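Local coordinates for protein major extracellular endoglucanase (Xanthomonas campestris pv. campestris, PDB 4TUF) that hydrolyses internal beta-1,4-glucosidic linkages in cellulose, lichenin and cereal beta-glucans through its glycosyl hydrolase family 5 catalytic domain, at residues R137-A140 with N141-N145. Numbering follows the deposited sequence.
Sequences RFVA and NRYKN. With 2HP (dihydrogenphosphate ion), chain K.
Residues 137-140 and 141-145 run on without a break; they lie in helix 129-143 and lead out of it. Three main-chain bonds of the alpha-helical i to i+4 kind join them. Asn141 N donates to Arg137 O at 2.8 Å. Arg142 N donates to Phe138 O at 3.0 Å. Tyr143 N reaches Val139 O at 3.2 Å. One turn apart, Phe138 and Arg142 extend side by side. Both have CG anti to the backbone N (chi1 176° for Phe138), and the two side chains point the same way. The arginine chain stays extended as far as NE, bringing NH1 to 3.7 Å from CZ of Phe138. Ring and guanidinium planes are 22° apart, but NH1 approaches the ring obliquely. A dihydrogenphosphate ion lies over one face of the Phe138 ring, with its O1 offset toward the rim. Arg142 NH2 forms a salt bridge with Asp93 of helix 88-102, and Tyr143 OH hydrogen-bonds to the same carboxylate. Arg142 CG sits over the centre of one face of the Tyr143 ring. On the buried side, Val139 CG1 packs on Tyr143 CD2 at 4.1 Å, and both side chains touch Leu108 of strand 105-110. The Lys144 chain is bent at its last torsion. Its NZ donates to Asn141 O at 3.0 Å, in the carbonyl plane and on a lone pair; a weak second bond goes to Asn141 OD1. The helix belongs to a beta-alpha-beta unit of the TIM barrel, between strands 105-110 and 149-153. Arg142 and Tyr143 together join this part of it to helix 88-102 through Asp93, whose charge is probably balanced in part by Arg142, while Lys144 gives a late carbonyl a side-chain donor.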
ATOM      1  N   ARG A 137       6.419  -5.334 -15.380  1.00 30.23           N
ATOM      2  CA  ARG A 137       5.796  -5.948 -16.546  1.00 30.17           C
ATOM      3  C   ARG A 137       5.536  -7.425 -16.311  1.00 37.16           C
ATOM      4  O   ARG A 137       4.531  -7.954 -16.781  1.00 50.32           O
ATOM      5  CB  ARG A 137       6.652  -5.772 -17.802  1.00 33.07           C
ATOM      6  CG  ARG A 137       6.691  -4.356 -18.349  1.00 46.20           C
ATOM      7  CD  ARG A 137       7.103  -4.336 -19.819  1.00 51.87           C
ATOM      8  NE  ARG A 137       8.415  -4.942 -20.014  1.00 52.25           N
ATOM      9  CZ  ARG A 137       9.561  -4.281 -19.916  1.00 50.62           C
ATOM     10  NH1 ARG A 137       9.558  -2.982 -19.634  1.00 52.40           N
ATOM     11  NH2 ARG A 137      10.709  -4.917 -20.103  1.00 46.50           N
ATOM     12  N   PHE A 138       6.436  -8.090 -15.588  1.00 37.63           N
ATOM     13  CA  PHE A 138       6.273  -9.521 -15.311  1.00 40.11           C
ATOM     14  C   PHE A 138       4.992  -9.779 -14.545  1.00 37.79           C
ATOM     15  O   PHE A 138       4.214 -10.674 -14.872  1.00 40.72           O
ATOM     16  CB  PHE A 138       7.450 -10.079 -14.507  1.00 36.65           C
ATOM     17  CG  PHE A 138       7.283 -11.526 -14.124  1.00 35.19           C
ATOM     18  CD1 PHE A 138       7.666 -12.533 -14.992  1.00 37.98           C
ATOM     19  CD2 PHE A 138       6.734 -11.879 -12.900  1.00 34.00           C
ATOM     20  CE1 PHE A 138       7.510 -13.854 -14.646  1.00 39.46           C
ATOM     21  CE2 PHE A 138       6.574 -13.205 -12.552  1.00 36.22           C
ATOM     22  CZ  PHE A 138       6.962 -14.194 -13.425  1.00 37.17           C
ATOM     23  N   VAL A 139       4.800  -8.994 -13.499  1.00 29.35           N
ATOM     24  CA  VAL A 139       3.628  -9.117 -12.663  1.00 30.20           C
ATOM     25  C   VAL A 139       2.361  -8.764 -13.445  1.00 35.41           C
ATOM     26  O   VAL A 139       1.349  -9.466 -13.363  1.00 34.91           O
ATOM     27  CB  VAL A 139       3.769  -8.229 -11.430  1.00 29.41           C
ATOM     28  CG1 VAL A 139       2.435  -8.001 -10.794  1.00 30.06           C
ATOM     29  CG2 VAL A 139       4.749  -8.866 -10.451  1.00 33.95           C
ATOM     30  N   ALA A 140       2.426  -7.692 -14.222  1.00 36.53           N
ATOM     31  CA  ALA A 140       1.271  -7.268 -14.999  1.00 34.12           C
ATOM     32  C   ALA A 140       0.910  -8.339 -16.019  1.00 38.85           C
ATOM     33  O   ALA A 140      -0.265  -8.669 -16.203  1.00 40.19           O
ATOM     34  CB  ALA A 140       1.548  -5.938 -15.682  1.00 30.43           C
ATOM     35  N   ASN A 141       1.929  -8.893 -16.665  1.00 37.30           N
ATOM     36  CA  ASN A 141       1.724  -9.921 -17.670  1.00 33.64           C
ATOM     37  C   ASN A 141       1.081 -11.176 -17.094  1.00 42.29           C
ATOM     38  O   ASN A 141       0.212 -11.787 -17.713  1.00 45.80           O
ATOM     39  CB  ASN A 141       3.050 -10.276 -18.326  1.00 39.54           C
ATOM     40  CG  ASN A 141       2.875 -11.154 -19.533  1.00 50.37           C
ATOM     41  OD1 ASN A 141       1.817 -11.157 -20.162  1.00 49.48           O
ATOM     42  ND2 ASN A 141       3.914 -11.905 -19.874  1.00 62.40           N
ATOM     43  N   ARG A 142       1.496 -11.549 -15.893  1.00 43.38           N
ATOM     44  CA  ARG A 142       1.042 -12.794 -15.294  1.00 40.81           C
ATOM     45  C   ARG A 142      -0.409 -12.736 -14.821  1.00 37.15           C
ATOM     46  O   ARG A 142      -1.176 -13.665 -15.049  1.00 35.60           O
ATOM     47  CB  ARG A 142       1.951 -13.168 -14.131  1.00 38.75           C
ATOM     48  CG  ARG A 142       1.812 -14.593 -13.685  1.00 38.55           C
ATOM     49  CD  ARG A 142       2.821 -14.909 -12.614  1.00 40.92           C
ATOM     50  NE  ARG A 142       2.818 -16.329 -12.286  1.00 43.09           N
ATOM     51  CZ  ARG A 142       3.590 -17.222 -12.888  1.00 42.71           C
ATOM     52  NH1 ARG A 142       4.419 -16.832 -13.842  1.00 52.96           N
ATOM     53  NH2 ARG A 142       3.538 -18.496 -12.534  1.00 45.29           N
ATOM     54  N   TYR A 143      -0.788 -11.635 -14.179  1.00 39.28           N
ATOM     55  CA  TYR A 143      -2.088 -11.563 -13.511  1.00 39.66           C
ATOM     56  C   TYR A 143      -3.115 -10.681 -14.220  1.00 44.44           C
ATOM     57  O   TYR A 143      -4.167 -10.387 -13.657  1.00 51.78           O
ATOM     58  CB  TYR A 143      -1.892 -11.075 -12.070  1.00 35.73           C
ATOM     59  CG  TYR A 143      -0.917 -11.946 -11.304  1.00 42.83           C
ATOM     60  CD1 TYR A 143      -1.219 -13.272 -11.022  1.00 36.94           C
ATOM     61  CD2 TYR A 143       0.313 -11.452 -10.882  1.00 36.57           C
ATOM     62  CE1 TYR A 143      -0.330 -14.076 -10.337  1.00 38.36           C
ATOM     63  CE2 TYR A 143       1.208 -12.252 -10.194  1.00 29.00           C
ATOM     64  CZ  TYR A 143       0.880 -13.562  -9.925  1.00 38.54           C
ATOM     65  OH  TYR A 143       1.761 -14.372  -9.241  1.00 38.24           O
ATOM     66  N   LYS A 144      -2.832 -10.281 -15.458  1.00 46.80           N
ATOM     67  CA  LYS A 144      -3.702  -9.341 -16.167  1.00 45.09           C
ATOM     68  C   LYS A 144      -5.095  -9.899 -16.457  1.00 48.88           C
ATOM     69  O   LYS A 144      -6.011  -9.141 -16.775  1.00 51.41           O
ATOM     70  CB  LYS A 144      -3.055  -8.897 -17.480  1.00 41.46           C
ATOM     71  CG  LYS A 144      -3.102  -9.923 -18.596  1.00 41.18           C
ATOM     72  CD  LYS A 144      -2.363  -9.414 -19.830  1.00 49.90           C
ATOM     73  CE  LYS A 144      -2.123 -10.531 -20.831  1.00 60.96           C
ATOM     74  NZ  LYS A 144      -1.559 -11.752 -20.178  1.00 61.10           N
ATOM     75  N   ASN A 145      -5.250 -11.215 -16.350  1.00 49.30           N
ATOM     76  CA  ASN A 145      -6.530 -11.856 -16.633  1.00 52.83           C
ATOM     77  C   ASN A 145      -7.271 -12.246 -15.363  1.00 54.27           C
ATOM     78  O   ASN A 145      -8.365 -12.802 -15.430  1.00 56.42           O
ATOM     79  CB  ASN A 145      -6.330 -13.093 -17.512  1.00 59.12           C
ATOM     80  CG  ASN A 145      -5.928 -12.740 -18.936  1.00 67.82           C
ATOM     81  OD1 ASN A 145      -6.481 -11.818 -19.540  1.00 63.37           O
ATOM     82  ND2 ASN A 145      -4.955 -13.471 -19.476  1.00 73.26           N
TER
HETATM   83  P   2HP K 407      11.735 -12.614 -12.861  1.00109.13           P
HETATM   84  O1  2HP K 407      10.958 -13.906 -12.955  1.00109.82           O
HETATM   85  O2  2HP K 407      11.791 -12.148 -11.426  1.00110.90           O
HETATM   86  O3  2HP K 407      13.139 -12.840 -13.371  1.00107.30           O
HETATM   87  O4  2HP K 407      11.049 -11.552 -13.685  1.00110.18           O